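Local coordinates for protein possible thiamine biosynthesis enzyme (Candida albicans, PDB 2X7Q) that probably binds a small ligand of still unknown identity, as a two-lobed relative of the SsuA/TauA solute-binding proteins, with a possible link to thiamine biosynthesis, at residues Y197-S202 / K283-L288; M133-A138 / A289-E294; S128-M133 / F174-F179. The protein carries 1 engineered substitution. All coordinates share one frame; numbering follows the deposited sequence.

Contact 1. Residues Y197-S202 / K283-L288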
loop_
_atom_site.group_PDB
_atom_site.type_symbol
_atom_site.label_atom_id
_atom_site.label_comp_id
_atom_site.label_asym_id
_atom_site.label_seq_id
_atom_site.Cartn_x
_atom_site.Cartn_y
_atom_site.Cartn_z
ATOM N N TYR A 197 12.167 2.785 5.861
ATOM C CA TYR A 197 11.064 1.881 6.157
ATOM C C TYR A 197 9.865 2.648 6.695
ATOM O O TYR A 197 10.012 3.731 7.266
ATOM C CB TYR A 197 11.490 0.829 7.186
ATOM C CG TYR A 197 12.493 -0.183 6.678
ATOM C CD1 TYR A 197 12.079 -1.320 5.999
ATOM C CD2 TYR A 197 13.852 -0.006 6.894
ATOM C CE1 TYR A 197 12.994 -2.249 5.537
ATOM C CE2 TYR A 197 14.774 -0.926 6.438
ATOM C CZ TYR A 197 14.341 -2.048 5.761
ATOM O OH TYR A 197 15.256 -2.969 5.303
ATOM N N THR A 198 8.677 2.083 6.514
ATOM C CA THR A 198 7.479 2.628 7.133
ATOM C C THR A 198 7.418 2.149 8.578
ATOM O O THR A 198 7.583 0.958 8.846
ATOM C CB THR A 198 6.203 2.182 6.394
ATOM O OG1 THR A 198 6.087 0.755 6.450
ATOM C CG2 THR A 198 6.245 2.627 4.939
ATOM N N PRO A 199 7.194 3.078 9.520
ATOM C CA PRO A 199 7.114 2.710 10.937
ATOM C C PRO A 199 5.942 1.773 11.208
ATOM O O PRO A 199 5.873 1.165 12.275
ATOM C CB PRO A 199 6.873 4.052 11.635
ATOM C CG PRO A 199 7.344 5.088 10.668
ATOM C CD PRO A 199 7.068 4.531 9.311
ATOM N N TRP A 200 5.038 1.656 10.240
ATOM C CA TRP A 200 3.810 0.888 10.418
ATOM C C TRP A 200 3.731 -0.295 9.458
ATOM O O TRP A 200 4.502 -0.382 8.501
ATOM C CB TRP A 200 2.601 1.795 10.196
ATOM C CG TRP A 200 2.684 2.567 8.914
ATOM C CD1 TRP A 200 2.366 2.118 7.667
ATOM C CD2 TRP A 200 3.122 3.926 8.754
ATOM N NE1 TRP A 200 2.576 3.112 6.740
ATOM C CE2 TRP A 200 3.038 4.226 7.379
ATOM C CE3 TRP A 200 3.571 4.908 9.637
ATOM C CZ2 TRP A 200 3.390 5.479 6.873
ATOM C CZ3 TRP A 200 3.919 6.147 9.130
ATOM C CH2 TRP A 200 3.826 6.421 7.761
ATOM N N SER A 201 2.795 -1.205 9.721
ATOM C CA SER A 201 2.495 -2.285 8.787
ATOM C C SER A 201 2.052 -1.666 7.467
ATOM O O SER A 201 1.321 -0.679 7.458
ATOM C CB SER A 201 1.407 -3.201 9.348
ATOM O OG SER A 201 1.850 -3.856 10.524
ATOM N N SER A 202 2.489 -2.249 6.355
ATOM C CA SER A 202 2.371 -1.593 5.054
ATOM C C SER A 202 1.018 -1.721 4.350
ATOM O O SER A 202 0.595 -0.798 3.654
ATOM C CB SER A 202 3.495 -2.054 4.123
ATOM O OG SER A 202 3.529 -3.462 4.015
ATOM N N LYS A 283 -0.629 7.600 12.837
ATOM C CA LYS A 283 -1.125 8.944 13.127
ATOM C C LYS A 283 -0.043 9.818 13.760
ATOM O O LYS A 283 0.107 10.988 13.407
ATOM C CB LYS A 283 -2.349 8.885 14.048
ATOM C CG LYS A 283 -2.005 8.618 15.509
ATOM C CD LYS A 283 -3.241 8.527 16.395
ATOM C CE LYS A 283 -2.847 8.381 17.858
ATOM N NZ LYS A 283 -3.769 7.496 18.615
ATOM N N ASP A 284 0.707 9.239 14.694
ATOM C CA ASP A 284 1.745 9.971 15.411
ATOM C C ASP A 284 2.889 10.373 14.485
ATOM O O ASP A 284 3.482 11.439 14.645
ATOM C CB ASP A 284 2.277 9.145 16.585
ATOM C CG ASP A 284 1.267 9.008 17.707
ATOM O OD1 ASP A 284 0.199 9.648 17.631
ATOM O OD2 ASP A 284 1.542 8.259 18.669
ATOM N N THR A 285 3.195 9.518 13.514
ATOM C CA THR A 285 4.264 9.802 12.562
ATOM C C THR A 285 3.846 10.883 11.571
ATOM O O THR A 285 4.584 11.838 11.333
ATOM C CB THR A 285 4.690 8.541 11.785
ATOM O OG1 THR A 285 5.224 7.573 12.696
ATOM C CG2 THR A 285 5.747 8.888 10.748
ATOM N N LEU A 286 2.654 10.729 11.001
ATOM C CA LEU A 286 2.135 11.691 10.034
ATOM C C LEU A 286 1.902 13.058 10.671
ATOM O O LEU A 286 2.277 14.087 10.108
ATOM C CB LEU A 286 0.841 11.176 9.402
ATOM C CG LEU A 286 0.950 9.878 8.599
ATOM C CD1 LEU A 286 -0.399 9.496 8.002
ATOM C CD2 LEU A 286 2.002 10.006 7.514
ATOM N N LYS A 287 1.284 13.058 11.847
ATOM C CA LYS A 287 1.035 14.291 12.584
ATOM C C LYS A 287 2.341 15.022 12.872
ATOM O O LYS A 287 2.437 16.239 12.699
ATOM C CB LYS A 287 0.305 13.990 13.895
ATOM C CG LYS A 287 0.053 15.204 14.775
ATOM C CD LYS A 287 -0.915 16.171 14.125
ATOM C CE LYS A 287 -1.197 17.363 15.030
ATOM N NZ LYS A 287 -2.157 18.324 14.402
ATOM N N LEU A 288 3.342 14.267 13.308
ATOM C CA LEU A 288 4.640 14.831 13.657
ATOM C C LEU A 288 5.407 15.272 12.413
ATOM O O LEU A 288 6.261 16.154 12.479
ATOM C CB LEU A 288 5.463 13.813 14.448
ATOM C CG LEU A 288 6.705 14.325 15.179
ATOM C CD1 LEU A 288 6.320 15.358 16.226
ATOM C CD2 LEU A 288 7.457 13.167 15.819
#
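W200 turns the six-membered end of its indole toward T285 and L286 of the helix 283-288. The close part of the contact lies here: CZ3 of W200 is 3.7 Å from CB of T285, which sits at the ring edge, near the indole plane. On the neighbouring residue, CH2 of W200 lies 4.0 Å from the methyl CD2 of L286. The indole reaches this far because CG stands between the backbone N and the carbonyl carbon (chi1 51°). One ring face is backed by its own loop, with CD of P199 3.4 Å above the plane and CB of T198 beside it; NE1 is bound to E75. T198 also stiffens the bend, its OG1 giving a 2.8 Å bond to O of W200.

On the more exposed side P199, a compact ring suited to a turn, only grazes the helix, its CG 3.8 Å from OG1 of T285. The loop joins the sheets of the two lobes, as crossovers do in periplasmic binding proteins. Between these two segments the contact rests on shape and apolar burial, while polar bonds to E75 and K281 settle W200 and T285 from outside.

Contact 2. Residues M133-A138 / A289-E294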
loop_
_atom_site.group_PDB
_atom_site.type_symbol
_atom_site.label_atom_id
_atom_site.label_comp_id
_atom_site.label_asym_id
_atom_site.label_seq_id
_atom_site.Cartn_x
_atom_site.Cartn_y
_atom_site.Cartn_z
HETATM N N MSE A 133 5.469 9.966 2.160
HETATM C CA MSE A 133 6.749 9.508 2.686
HETATM C C MSE A 133 7.850 10.555 2.561
HETATM O O MSE A 133 8.852 10.486 3.268
HETATM C CB MSE A 133 7.181 8.208 2.001
HETATM C CG MSE A 133 6.355 6.995 2.390
HETATM SE SE MSE A 133 6.378 6.680 4.313
HETATM C CE MSE A 133 8.291 6.502 4.566
ATOM N N SER A 134 7.671 11.516 1.660
ATOM C CA SER A 134 8.658 12.577 1.495
ATOM C C SER A 134 8.697 13.442 2.748
ATOM O O SER A 134 9.753 13.940 3.138
ATOM C CB SER A 134 8.353 13.429 0.262
ATOM O OG SER A 134 7.252 14.288 0.483
ATOM N N PHE A 135 7.538 13.616 3.378
ATOM C CA PHE A 135 7.445 14.361 4.628
ATOM C C PHE A 135 8.095 13.583 5.769
ATOM O O PHE A 135 8.855 14.142 6.556
ATOM C CB PHE A 135 5.982 14.659 4.965
ATOM C CG PHE A 135 5.348 15.693 4.074
ATOM C CD1 PHE A 135 4.886 15.355 2.812
ATOM C CD2 PHE A 135 5.208 17.003 4.505
ATOM C CE1 PHE A 135 4.302 16.304 1.994
ATOM C CE2 PHE A 135 4.625 17.958 3.692
ATOM C CZ PHE A 135 4.170 17.607 2.435
ATOM N N VAL A 136 7.787 12.292 5.853
ATOM C CA VAL A 136 8.360 11.430 6.879
ATOM C C VAL A 136 9.884 11.417 6.780
ATOM O O VAL A 136 10.581 11.518 7.788
ATOM C CB VAL A 136 7.814 9.992 6.771
ATOM C CG1 VAL A 136 8.510 9.073 7.761
ATOM C CG2 VAL A 136 6.308 9.978 6.988
ATOM N N LEU A 137 10.392 11.304 5.556
ATOM C CA LEU A 137 11.829 11.321 5.308
ATOM C C LEU A 137 12.450 12.648 5.729
ATOM O O LEU A 137 13.487 12.674 6.387
ATOM C CB LEU A 137 12.113 11.061 3.829
ATOM C CG LEU A 137 13.584 11.128 3.419
ATOM C CD1 LEU A 137 14.394 10.086 4.175
ATOM C CD2 LEU A 137 13.738 10.949 1.918
ATOM N N ALA A 138 11.806 13.745 5.347
ATOM C CA ALA A 138 12.277 15.076 5.703
ATOM C C ALA A 138 12.421 15.243 7.217
ATOM O O ALA A 138 13.392 15.830 7.687
ATOM C CB ALA A 138 11.343 16.141 5.127
ATOM N N ALA A 289 5.091 14.653 11.279
ATOM C CA ALA A 289 5.774 14.951 10.024
ATOM C C ALA A 289 5.131 16.126 9.288
ATOM O O ALA A 289 5.707 16.660 8.339
ATOM C CB ALA A 289 5.813 13.720 9.132
ATOM N N GLY A 290 3.937 16.515 9.722
ATOM C CA GLY A 290 3.249 17.650 9.135
ATOM C C GLY A 290 2.233 17.279 8.074
ATOM O O GLY A 290 1.566 18.148 7.512
ATOM N N VAL A 291 2.110 15.985 7.796
ATOM C CA VAL A 291 1.153 15.508 6.803
ATOM C C VAL A 291 -0.280 15.766 7.259
ATOM O O VAL A 291 -1.121 16.205 6.475
ATOM C CB VAL A 291 1.333 14.005 6.516
ATOM C CG1 VAL A 291 0.271 13.514 5.544
ATOM C CG2 VAL A 291 2.726 13.735 5.966
ATOM N N LEU A 292 -0.549 15.486 8.531
ATOM C CA LEU A 292 -1.876 15.708 9.098
ATOM C C LEU A 292 -1.907 16.950 9.982
ATOM O O LEU A 292 -1.065 17.113 10.865
ATOM C CB LEU A 292 -2.336 14.482 9.891
ATOM C CG LEU A 292 -3.151 13.426 9.139
ATOM C CD1 LEU A 292 -2.562 13.147 7.773
ATOM C CD2 LEU A 292 -3.233 12.144 9.960
ATOM N N ALA A 293 -2.880 17.822 9.738
ATOM C CA ALA A 293 -3.005 19.065 10.490
ATOM C C ALA A 293 -4.103 18.974 11.548
ATOM O O ALA A 293 -4.128 19.758 12.497
ATOM C CB ALA A 293 -3.267 20.228 9.551
ATOM N N GLU A 294 -5.011 18.018 11.376
ATOM C CA GLU A 294 -6.097 17.814 12.327
ATOM C C GLU A 294 -5.555 17.484 13.714
ATOM O O GLU A 294 -4.521 16.828 13.845
ATOM C CB GLU A 294 -7.032 16.700 11.849
ATOM C CG GLU A 294 -7.870 17.056 10.626
ATOM C CD GLU A 294 -7.067 17.066 9.337
ATOM O OE1 GLU A 294 -5.934 16.543 9.332
ATOM O OE2 GLU A 294 -7.573 17.592 8.324
HETATM O O HOH W 1 8.291 16.732 7.275
#
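F135 leans against V291, and the two side chains run at a slant to one another. The methyl CG2 of V291 is 3.5 Å from CB of F135 and 3.8 Å from its CG, so it packs on the root of the phenyl group and meets the ring obliquely. The ring is swung this way because CG lies anti to the carbonyl carbon and beside the backbone N (chi1 -72°). At the ring edge, near its plane, O of A289 approaches CD2 of F135 to 3.9 Å. Y131, one helical turn earlier, meets the same phenyl edge-to-face.

A289 points its methyl at the helix 133-138, and so small a side chain lets the backbones come close: CA of V136 and CA of A289 are 5.4 Å apart. The methyl CB of A289 rests against the helix backbone, 4.0 Å from O of F135, with CB of F135 and CG2 of V136 each at 4.3 Å. Here helix 275-289 ends in a Schellman motif. G290 takes the positive phi (97°) that ends the helix, a conformation glycine adopts without strain, and the turn delivers V291 to the phenyl group.

Beside these apolar groups a water donates to O of F135 and to O of A289. It links the flank of one helix to the end of the other, while V136 turns inward to I196.

Contact 3. Residues S128-M133 / F174-F179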
loop_
_atom_site.group_PDB
_atom_site.type_symbol
_atom_site.label_atom_id
_atom_site.label_comp_id
_atom_site.label_asym_id
_atom_site.label_seq_id
_atom_site.Cartn_x
_atom_site.Cartn_y
_atom_site.Cartn_z
ATOM N N SER A 128 -0.233 10.549 -2.382
ATOM C CA SER A 128 0.213 9.172 -2.549
ATOM C C SER A 128 1.303 8.825 -1.548
ATOM O O SER A 128 1.706 9.664 -0.746
ATOM C CB SER A 128 0.730 8.945 -3.964
ATOM O OG SER A 128 1.893 9.705 -4.214
ATOM N N GLY A 129 1.764 7.580 -1.589
ATOM C CA GLY A 129 2.839 7.141 -0.720
ATOM C C GLY A 129 4.124 7.894 -1.006
ATOM O O GLY A 129 4.839 8.292 -0.088
ATOM N N SER A 130 4.415 8.090 -2.288
ATOM C CA SER A 130 5.613 8.809 -2.704
ATOM C C SER A 130 5.584 10.251 -2.205
ATOM O O SER A 130 6.628 10.868 -1.996
ATOM C CB SER A 130 5.750 8.788 -4.226
ATOM O OG SER A 130 4.652 9.425 -4.850
ATOM N N TYR A 131 4.380 10.784 -2.022
ATOM C CA TYR A 131 4.209 12.144 -1.526
ATOM C C TYR A 131 4.284 12.184 -0.002
ATOM O O TYR A 131 5.044 12.963 0.569
ATOM C CB TYR A 131 2.875 12.722 -2.005
ATOM C CG TYR A 131 2.519 14.052 -1.376
ATOM C CD1 TYR A 131 1.687 14.116 -0.268
ATOM C CD2 TYR A 131 3.018 15.241 -1.891
ATOM C CE1 TYR A 131 1.359 15.326 0.313
ATOM C CE2 TYR A 131 2.698 16.458 -1.316
ATOM C CZ TYR A 131 1.868 16.494 -0.216
ATOM O OH TYR A 131 1.545 17.701 0.358
ATOM N N VAL A 132 3.489 11.342 0.649
ATOM C CA VAL A 132 3.440 11.299 2.107
ATOM C C VAL A 132 4.800 10.969 2.717
ATOM O O VAL A 132 5.237 11.619 3.665
ATOM C CB VAL A 132 2.404 10.270 2.602
ATOM C CG1 VAL A 132 2.628 9.951 4.071
ATOM C CG2 VAL A 132 0.993 10.777 2.358
HETATM N N MSE A 133 5.469 9.966 2.160
HETATM C CA MSE A 133 6.749 9.508 2.686
HETATM C C MSE A 133 7.850 10.555 2.561
HETATM O O MSE A 133 8.852 10.486 3.268
HETATM C CB MSE A 133 7.181 8.208 2.001
HETATM C CG MSE A 133 6.355 6.995 2.390
HETATM SE SE MSE A 133 6.378 6.680 4.313
HETATM C CE MSE A 133 8.291 6.502 4.566
ATOM N N PHE A 174 12.711 11.118 -6.306
ATOM C CA PHE A 174 11.380 10.579 -6.055
ATOM C C PHE A 174 11.505 9.333 -5.185
ATOM O O PHE A 174 12.591 8.770 -5.053
ATOM C CB PHE A 174 10.673 10.247 -7.373
ATOM C CG PHE A 174 11.273 9.082 -8.110
ATOM C CD1 PHE A 174 12.328 9.268 -8.988
ATOM C CD2 PHE A 174 10.775 7.801 -7.931
ATOM C CE1 PHE A 174 12.878 8.198 -9.672
ATOM C CE2 PHE A 174 11.321 6.729 -8.610
ATOM C CZ PHE A 174 12.374 6.927 -9.480
HETATM N N MSE A 175 10.398 8.904 -4.592
HETATM C CA MSE A 175 10.419 7.736 -3.721
HETATM C C MSE A 175 9.510 6.632 -4.260
HETATM O O MSE A 175 8.366 6.883 -4.647
HETATM C CB MSE A 175 10.012 8.122 -2.298
HETATM C CG MSE A 175 10.881 9.197 -1.683
HETATM SE SE MSE A 175 10.336 9.687 0.113
HETATM C CE MSE A 175 10.456 7.941 0.949
ATOM N N TRP A 176 10.026 5.408 -4.282
ATOM C CA TRP A 176 9.280 4.276 -4.815
ATOM C C TRP A 176 9.717 2.994 -4.116
ATOM O O TRP A 176 10.824 2.917 -3.584
ATOM C CB TRP A 176 9.507 4.165 -6.324
ATOM C CG TRP A 176 8.331 3.625 -7.077
ATOM C CD1 TRP A 176 8.203 2.380 -7.617
ATOM C CD2 TRP A 176 7.110 4.320 -7.373
ATOM N NE1 TRP A 176 6.980 2.255 -8.234
ATOM C CE2 TRP A 176 6.294 3.427 -8.097
ATOM C CE3 TRP A 176 6.635 5.604 -7.096
ATOM C CZ2 TRP A 176 5.022 3.787 -8.547
ATOM C CZ3 TRP A 176 5.374 5.954 -7.545
ATOM C CH2 TRP A 176 4.582 5.050 -8.262
ATOM N N GLU A 177 8.843 1.993 -4.113
ATOM C CA GLU A 177 9.152 0.724 -3.464
ATOM C C GLU A 177 10.490 0.185 -3.966
ATOM O O GLU A 177 10.756 0.185 -5.167
ATOM C CB GLU A 177 8.028 -0.289 -3.701
ATOM C CG GLU A 177 8.109 -1.527 -2.821
ATOM C CD GLU A 177 9.138 -2.526 -3.315
ATOM O OE1 GLU A 177 9.060 -2.925 -4.497
ATOM O OE2 GLU A 177 10.023 -2.909 -2.522
ATOM N N TYR A 178 11.329 -0.261 -3.037
ATOM C CA TYR A 178 12.698 -0.666 -3.355
ATOM C C TYR A 178 12.799 -1.718 -4.455
ATOM O O TYR A 178 13.381 -1.464 -5.508
ATOM C CB TYR A 178 13.425 -1.158 -2.100
ATOM C CG TYR A 178 14.784 -1.757 -2.386
ATOM C CD1 TYR A 178 15.854 -0.953 -2.763
ATOM C CD2 TYR A 178 14.999 -3.125 -2.278
ATOM C CE1 TYR A 178 17.095 -1.494 -3.029
ATOM C CE2 TYR A 178 16.240 -3.675 -2.542
ATOM C CZ TYR A 178 17.284 -2.855 -2.918
ATOM O OH TYR A 178 18.523 -3.396 -3.183
ATOM N N PHE A 179 12.252 -2.902 -4.202
ATOM C CA PHE A 179 12.393 -4.018 -5.135
ATOM C C PHE A 179 11.791 -3.723 -6.504
ATOM O O PHE A 179 12.144 -4.359 -7.494
ATOM C CB PHE A 179 11.802 -5.300 -4.549
ATOM C CG PHE A 179 12.589 -5.855 -3.397
ATOM C CD1 PHE A 179 13.716 -6.628 -3.621
ATOM C CD2 PHE A 179 12.206 -5.601 -2.091
ATOM C CE1 PHE A 179 14.445 -7.137 -2.562
ATOM C CE2 PHE A 179 12.929 -6.106 -1.028
ATOM C CZ PHE A 179 14.050 -6.876 -1.263
HETATM O O HOH W 2 8.496 10.968 -4.115
#
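M175 sends its side chain from the strand 174-177 to M133 on the helix 129-133; both are selenomethionine in the crystal. CG of M175 lies beside the backbone N and the chain runs extended through chi2, before a bend at chi3 (57°) turns the methyl CE onto CB of M133. At 3.5 Å this carbon pair is tighter than usual. SE of M175 rests 3.6 Å from O of M133. The long, flexible side chain of a methionine suits this place, reaching from strand to helix beside I196 and W101.

S130 sits where the backbones come nearest, and a small residue fits there: its CB is 3.3 Å from O of M175. With chi1 at 61° its hydroxyl folds back to the start of the helix and donates to OG of S128 (2.8 Å), the N-cap residue, whose own cap on Y131 N is weak. The same CB brushes the indole of W176, which stacks on F155.

Helix and strand directions differ by 119°, in the helix-on-sheet layering of a periplasmic-binding-protein lobe. E177 caps the next helix through OE2, which meets N of F179 at 2.8 Å from above the carboxylate plane. No direct hydrogen bond joins the two segments: a water bridges O of S130 and N of M175, the buried O of M175 has no polar partner, and packing does most of the rest.

Overall arrangement
Read from the N terminus, contact 3 closes first: helix 129-141 meets strand 173-177 of the same lobe across 40 intervening residues. The chain then passes strand 190-197 and crosses to the other lobe through loop 197-202, where contact 1 opens; it closes only when helix 275-289 returns beside that loop. Contact 2 spans a longer loop, from helix 129-141 to the turn after helix 275-289, and wholly encloses contact 1. Contacts 2 and 3 cross, sharing M133 and helix 129-141, while contacts 1 and 3 follow in series. Together they join the second sheet, the interlobe crossover and helix 275-289.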